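Local coordinates for type II secretion system protein F (Vibrio cholerae, PDB 3C1Q) that probably serves, through this first cytoplasmic domain, in the inner membrane complex of the type II secretion system, which exports toxins and proteases from the periplasm, at residues T11-L16 and S42-I47; I17-A22 and Y102-Q107. One frame throughout, in Å; residues are numbered along the deposited sequence. Where two conformers were deposited one is given.

In the fold
Helix 11-26 takes part in both contacts of this all-helical cytoplasmic domain. In interaction 1 its first turn meets the turn that leads into helix 45-59; in interaction 2 the following turns lie against helix 92-121. The two centres are about 11 Å apart, and the contacts meet directly where P12 CD comes within 3.1 Å of Q107 OE1 and A15 CB within 3.7 Å of the carbonyl oxygen A103 O. Each also leads to calcium at the dimer interface. E43, in 42-47, binds a calcium ion together with E97 and D101 of the second subunit, while R19, in 17-22, lies beside E97 and D101 of its own subunit, its side chain about 4 Å from a bound calcium ion.

Interaction 1: residues T11-L16 and S42-I47; sequences TPDLAL and SEKPRI. With CA (calcium ion), chain C.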
loop_
_atom_site.group_PDB
_atom_site.type_symbol
_atom_site.label_atom_id
_atom_site.label_comp_id
_atom_site.label_asym_id
_atom_site.label_seq_id
_atom_site.Cartn_x
_atom_site.Cartn_y
_atom_site.Cartn_z
ATOM N N THR B 11 5.337 6.227 12.653
ATOM C CA THR B 11 4.240 6.787 11.876
ATOM C C THR B 11 4.203 6.163 10.478
ATOM O O THR B 11 3.137 5.731 10.040
ATOM C CB THR B 11 4.351 8.332 11.843
ATOM O OG1 THR B 11 4.417 8.803 13.192
ATOM C CG2 THR B 11 3.159 8.982 11.151
ATOM N N PRO B 12 5.364 6.083 9.786
ATOM C CA PRO B 12 5.329 5.360 8.506
ATOM C C PRO B 12 4.899 3.904 8.600
ATOM O O PRO B 12 4.195 3.414 7.710
ATOM C CB PRO B 12 6.762 5.456 7.968
ATOM C CG PRO B 12 7.562 6.084 8.986
ATOM C CD PRO B 12 6.685 6.678 10.045
ATOM N N ASP B 13 5.303 3.204 9.649
ATOM C CA ASP B 13 4.960 1.788 9.713
ATOM C C ASP B 13 3.491 1.582 10.040
ATOM O O ASP B 13 2.877 0.648 9.534
ATOM C CB ASP B 13 5.878 1.038 10.650
ATOM C CG ASP B 13 7.206 0.697 9.990
ATOM O OD1 ASP B 13 7.217 0.402 8.764
ATOM O OD2 ASP B 13 8.221 0.724 10.702
ATOM N N LEU B 14 2.903 2.450 10.860
ATOM C CA LEU B 14 1.436 2.359 11.051
ATOM C C LEU B 14 0.694 2.625 9.741
ATOM O O LEU B 14 -0.254 1.918 9.405
ATOM C CB LEU B 14 0.931 3.313 12.134
ATOM C CG LEU B 14 -0.572 3.173 12.434
ATOM C CD1 LEU B 14 -0.885 1.783 12.990
ATOM C CD2 LEU B 14 -1.008 4.268 13.389
ATOM N N ALA B 15 1.136 3.630 8.988
ATOM C CA ALA B 15 0.538 3.961 7.701
ATOM C C ALA B 15 0.619 2.794 6.718
ATOM O O ALA B 15 -0.346 2.511 5.990
ATOM C CB ALA B 15 1.202 5.193 7.117
ATOM N N LEU B 16 1.760 2.119 6.716
ATOM C CA LEU B 16 1.991 1.013 5.811
ATOM C C LEU B 16 1.005 -0.103 6.123
ATOM O O LEU B 16 0.248 -0.529 5.237
ATOM C CB LEU B 16 3.425 0.517 5.937
ATOM C CG LEU B 16 3.806 -0.779 5.219
ATOM C CD1 LEU B 16 3.559 -0.652 3.717
ATOM C CD2 LEU B 16 5.252 -1.148 5.523
ATOM N N SER B 42 5.934 -8.004 6.138
ATOM C CA SER B 42 6.546 -7.004 7.018
ATOM C C SER B 42 8.055 -7.179 7.117
ATOM O O SER B 42 8.512 -8.290 7.262
ATOM C CB SER B 42 5.958 -7.096 8.430
ATOM O OG SER B 42 6.392 -5.973 9.203
ATOM N N GLU B 43 8.800 -6.073 7.066
ATOM C CA GLU B 43 10.257 -6.057 7.249
ATOM C C GLU B 43 10.645 -6.049 8.714
ATOM O O GLU B 43 11.781 -6.372 9.052
ATOM C CB GLU B 43 10.881 -4.778 6.658
ATOM C CG GLU B 43 10.572 -4.503 5.231
ATOM C CD GLU B 43 11.292 -3.282 4.678
ATOM O OE1 GLU B 43 12.097 -2.645 5.397
ATOM O OE2 GLU B 43 11.061 -2.973 3.500
ATOM N N LYS B 44 9.714 -5.632 9.566
ATOM C CA LYS B 44 9.961 -5.378 10.980
ATOM C C LYS B 44 9.502 -6.585 11.817
ATOM O O LYS B 44 8.309 -6.828 11.940
ATOM C CB LYS B 44 9.178 -4.127 11.394
ATOM C CG LYS B 44 9.580 -2.823 10.664
ATOM C CD LYS B 44 10.893 -2.284 11.211
ATOM C CE LYS B 44 10.985 -0.758 11.156
ATOM N NZ LYS B 44 10.702 -0.238 9.805
ATOM N N PRO B 45 10.444 -7.366 12.370
ATOM C CA PRO B 45 10.034 -8.531 13.174
ATOM C C PRO B 45 8.958 -8.279 14.249
ATOM O O PRO B 45 8.089 -9.130 14.442
ATOM C CB PRO B 45 11.349 -8.993 13.812
ATOM C CG PRO B 45 12.378 -8.612 12.811
ATOM C CD PRO B 45 11.913 -7.295 12.240
ATOM N N ARG B 46 9.019 -7.143 14.943
ATOM C CA ARG B 46 8.058 -6.848 16.011
ATOM C C ARG B 46 6.662 -6.706 15.440
ATOM O O ARG B 46 5.667 -7.088 16.071
ATOM C CB ARG B 46 8.394 -5.543 16.734
ATOM C CG ARG B 46 9.503 -5.606 17.750
ATOM C CD ARG B 46 9.530 -4.292 18.554
ATOM N NE ARG B 46 10.265 -4.388 19.802
ATOM C CZ ARG B 46 9.759 -4.830 20.959
ATOM N NH1 ARG B 46 8.499 -5.259 21.051
ATOM N NH2 ARG B 46 10.519 -4.850 22.033
ATOM N N ILE B 47 6.595 -6.102 14.259
ATOM C CA ILE B 47 5.314 -5.855 13.607
ATOM C C ILE B 47 4.752 -7.174 13.094
ATOM O O ILE B 47 3.562 -7.444 13.266
ATOM C CB ILE B 47 5.434 -4.830 12.480
ATOM C CG1 ILE B 47 5.766 -3.451 13.071
ATOM C CG2 ILE B 47 4.119 -4.780 11.668
ATOM C CD1 ILE B 47 6.013 -2.369 12.035
HETATM CA CA CA C . 9.679 -4.009 1.975
HETATM O O HOH W 1 8.862 -1.487 7.331
HETATM O O HOH W 2 7.892 -2.992 3.258
HETATM O O HOH W 3 8.986 -5.922 3.116
HETATM O O HOH W 4 11.348 -5.680 1.653
#
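D13, in the first turn of helix 11-26, meets K44 and I47 with different parts of its side chain. Its carboxylate faces the lysine ammonium: K44 NZ donates to D13 OD2 at 2.8 Å, a salt bridge that uses the syn lone pair of OD2, on the side of the other carboxylate oxygen. The two side chains cross at about a right angle. K44 reaches D13 through a chain bent at three successive torsions, beginning with chi2 at -76°, and this brings CE as well as NZ close to OD2. A water donates to OD1 at 2.9 Å and weakly accepts from NZ, so both carboxylate oxygens are tied to the lysine, one directly and one through solvent. Nearer the helix backbone, I47 CD1 packs against D13 CB at 3.7 Å, its chain running obliquely to the aspartate and extended beyond CG1 (chi2 176°).

K44 is also the N-cap residue of helix 45-59. The preceding residue, E43, turns to a calcium ion, which it binds through OE2 at 2.3 Å; three waters and, from the second subunit, E97 and D101 also belong to this site. The backbone N-H of D13 donates to S10 OG, just ahead of the helix.

The negative charge of D13 sits near the N-terminus of its helix, where the helix dipole would probably favour it, and the ammonium group of K44 probably stabilises it further.

Interaction 2: residues I17-A22 and Y102-Q107; sequences ITRQLA and YAENRQ
In one of the two conformers of E104, R19 NH2 donates to E104 OE1 at 2.8 Å, forming the salt bridge between helices 11-26 and 92-121. The carboxylate oxygen lies at the guanidinium edge but 24° out of its plane, and NH2 comes to it nearly along the C-O axis. With an N-H...acceptor angle of 139° the bond is bent, and the two flat groups stand steeply to each other, 79° between planes. At the preceding residue of each helix, T18 CB rests on A103 CB at 4.4 Å, where the helices approach closely: the CA atoms of T18 and A103 are 7.2 Å apart.

The two charged chains arrive by different shapes. E104 is stretched beyond CG, whereas R19 folds at chi2 and chi3, turning its guanidinium toward helix 92-121. There NH2 also bonds D101 OD1 and NH1 bonds E97 OE2, both calcium-binding residues of the same helix. T18 OG1 is meanwhile held by L14 O within its own helix.

A single buried guanidinium thus serves E97 and D101, and E104 in that conformer, although its NE has no partner. Its positive charge probably offsets part of the negative charge gathered at the metal site and helps to orient the E97 and D101 carboxylates.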
loop_
_atom_site.group_PDB
_atom_site.type_symbol
_atom_site.label_atom_id
_atom_site.label_comp_id
_atom_site.label_asym_id
_atom_site.label_seq_id
_atom_site.Cartn_x
_atom_site.Cartn_y
_atom_site.Cartn_z
ATOM N N ILE B 17 1.012 -0.600 7.366
ATOM C CA ILE B 17 0.152 -1.755 7.664
ATOM C C ILE B 17 -1.317 -1.401 7.531
ATOM O O ILE B 17 -2.118 -2.248 7.134
ATOM C CB ILE B 17 0.487 -2.440 9.026
ATOM C CG1 ILE B 17 0.241 -1.493 10.213
ATOM C CG2 ILE B 17 1.932 -2.994 9.000
ATOM C CD1 ILE B 17 0.497 -2.125 11.644
ATOM N N THR B 18 -1.691 -0.157 7.834
ATOM C CA THR B 18 -3.114 0.212 7.748
ATOM C C THR B 18 -3.571 0.267 6.276
ATOM O O THR B 18 -4.646 -0.233 5.925
ATOM C CB THR B 18 -3.412 1.533 8.507
ATOM O OG1 THR B 18 -2.985 1.409 9.878
ATOM C CG2 THR B 18 -4.881 1.843 8.483
ATOM N N ARG B 19 -2.716 0.818 5.421
ATOM C CA ARG B 19 -2.991 0.842 3.976
ATOM C C ARG B 19 -3.056 -0.564 3.404
ATOM O O ARG B 19 -3.983 -0.900 2.683
ATOM C CB ARG B 19 -1.965 1.681 3.228
ATOM C CG ARG B 19 -2.153 1.676 1.695
ATOM C CD ARG B 19 -3.488 2.206 1.285
ATOM N NE ARG B 19 -3.616 3.638 1.592
ATOM C CZ ARG B 19 -4.778 4.290 1.572
ATOM N NH1 ARG B 19 -5.896 3.636 1.282
ATOM N NH2 ARG B 19 -4.831 5.587 1.845
ATOM N N GLN B 20 -2.104 -1.414 3.771
ATOM C CA GLN B 20 -2.101 -2.791 3.280
ATOM C C GLN B 20 -3.353 -3.536 3.734
ATOM O O GLN B 20 -4.011 -4.194 2.927
ATOM C CB GLN B 20 -0.851 -3.534 3.739
ATOM C CG GLN B 20 0.446 -2.968 3.171
ATOM C CD GLN B 20 1.666 -3.706 3.663
ATOM O OE1 GLN B 20 1.915 -3.779 4.872
ATOM N NE2 GLN B 20 2.436 -4.278 2.727
ATOM N N LEU B 21 -3.702 -3.420 5.014
ATOM C CA LEU B 21 -4.892 -4.127 5.506
ATOM C C LEU B 21 -6.151 -3.585 4.801
ATOM O O LEU B 21 -7.017 -4.347 4.384
ATOM C CB LEU B 21 -5.002 -4.020 7.024
ATOM C CG LEU B 21 -6.107 -4.803 7.689
ATOM C CD1 LEU B 21 -5.912 -6.332 7.474
ATOM C CD2 LEU B 21 -6.166 -4.438 9.189
ATOM N N ALA B 22 -6.248 -2.268 4.636
ATOM C CA ALA B 22 -7.394 -1.683 3.949
ATOM C C ALA B 22 -7.516 -2.173 2.505
ATOM O O ALA B 22 -8.607 -2.482 2.029
ATOM C CB ALA B 22 -7.308 -0.168 3.965
ATOM N N TYR B 102 -6.263 8.399 6.807
ATOM C CA TYR B 102 -5.905 9.215 7.989
ATOM C C TYR B 102 -4.435 8.989 8.349
ATOM O O TYR B 102 -3.668 9.934 8.512
ATOM C CB TYR B 102 -6.797 8.852 9.178
ATOM C CG TYR B 102 -6.377 9.490 10.475
ATOM C CD1 TYR B 102 -6.694 10.813 10.755
ATOM C CD2 TYR B 102 -5.636 8.775 11.422
ATOM C CE1 TYR B 102 -6.298 11.409 11.955
ATOM C CE2 TYR B 102 -5.250 9.363 12.618
ATOM C CZ TYR B 102 -5.566 10.677 12.870
ATOM O OH TYR B 102 -5.174 11.237 14.075
ATOM N N ALA B 103 -4.047 7.725 8.415
ATOM C CA ALA B 103 -2.678 7.368 8.758
ATOM C C ALA B 103 -1.672 7.835 7.695
ATOM O O ALA B 103 -0.566 8.295 8.046
ATOM C CB ALA B 103 -2.559 5.851 9.011
ATOM N N GLU B 104 -2.048 7.737 6.414
ATOM C CA GLU B 104 -1.220 8.201 5.289
ATOM C C GLU B 104 -0.992 9.703 5.373
ATOM O O GLU B 104 0.131 10.200 5.227
ATOM C CB GLU B 104 -1.908 7.879 3.942
ATOM C CG GLU B 104 -1.196 8.451 2.703
ATOM C CD GLU B 104 -1.973 8.286 1.397
ATOM O OE1 GLU B 104 -2.911 7.510 1.357
ATOM O OE2 GLU B 104 -1.641 8.943 0.393
ATOM N N ASN B 105 -2.085 10.421 5.580
ATOM C CA ASN B 105 -2.061 11.873 5.705
ATOM C C ASN B 105 -1.156 12.289 6.844
ATOM O O ASN B 105 -0.345 13.198 6.687
ATOM C CB ASN B 105 -3.471 12.410 5.963
ATOM C CG ASN B 105 -3.500 13.921 6.174
ATOM O OD1 ASN B 105 -3.795 14.436 7.286
ATOM N ND2 ASN B 105 -3.208 14.646 5.108
ATOM N N ARG B 106 -1.305 11.626 7.992
ATOM C CA ARG B 106 -0.509 11.929 9.169
ATOM C C ARG B 106 0.986 11.732 8.859
ATOM O O ARG B 106 1.815 12.582 9.180
ATOM C CB ARG B 106 -0.952 11.048 10.336
ATOM C CG ARG B 106 -0.265 11.338 11.617
ATOM C CD ARG B 106 -1.041 10.809 12.816
ATOM N NE ARG B 106 -0.513 11.444 14.017
ATOM C CZ ARG B 106 0.598 11.068 14.643
ATOM N NH1 ARG B 106 1.309 10.032 14.210
ATOM N NH2 ARG B 106 0.997 11.733 15.719
ATOM N N GLN B 107 1.320 10.612 8.235
ATOM C CA GLN B 107 2.699 10.332 7.833
ATOM C C GLN B 107 3.245 11.414 6.899
ATOM O O GLN B 107 4.371 11.887 7.070
ATOM C CB GLN B 107 2.795 8.948 7.165
ATOM C CG GLN B 107 4.102 8.657 6.387
ATOM C CD GLN B 107 5.362 8.931 7.168
ATOM O OE1 GLN B 107 5.355 8.964 8.409
ATOM N NE2 GLN B 107 6.471 9.138 6.447
#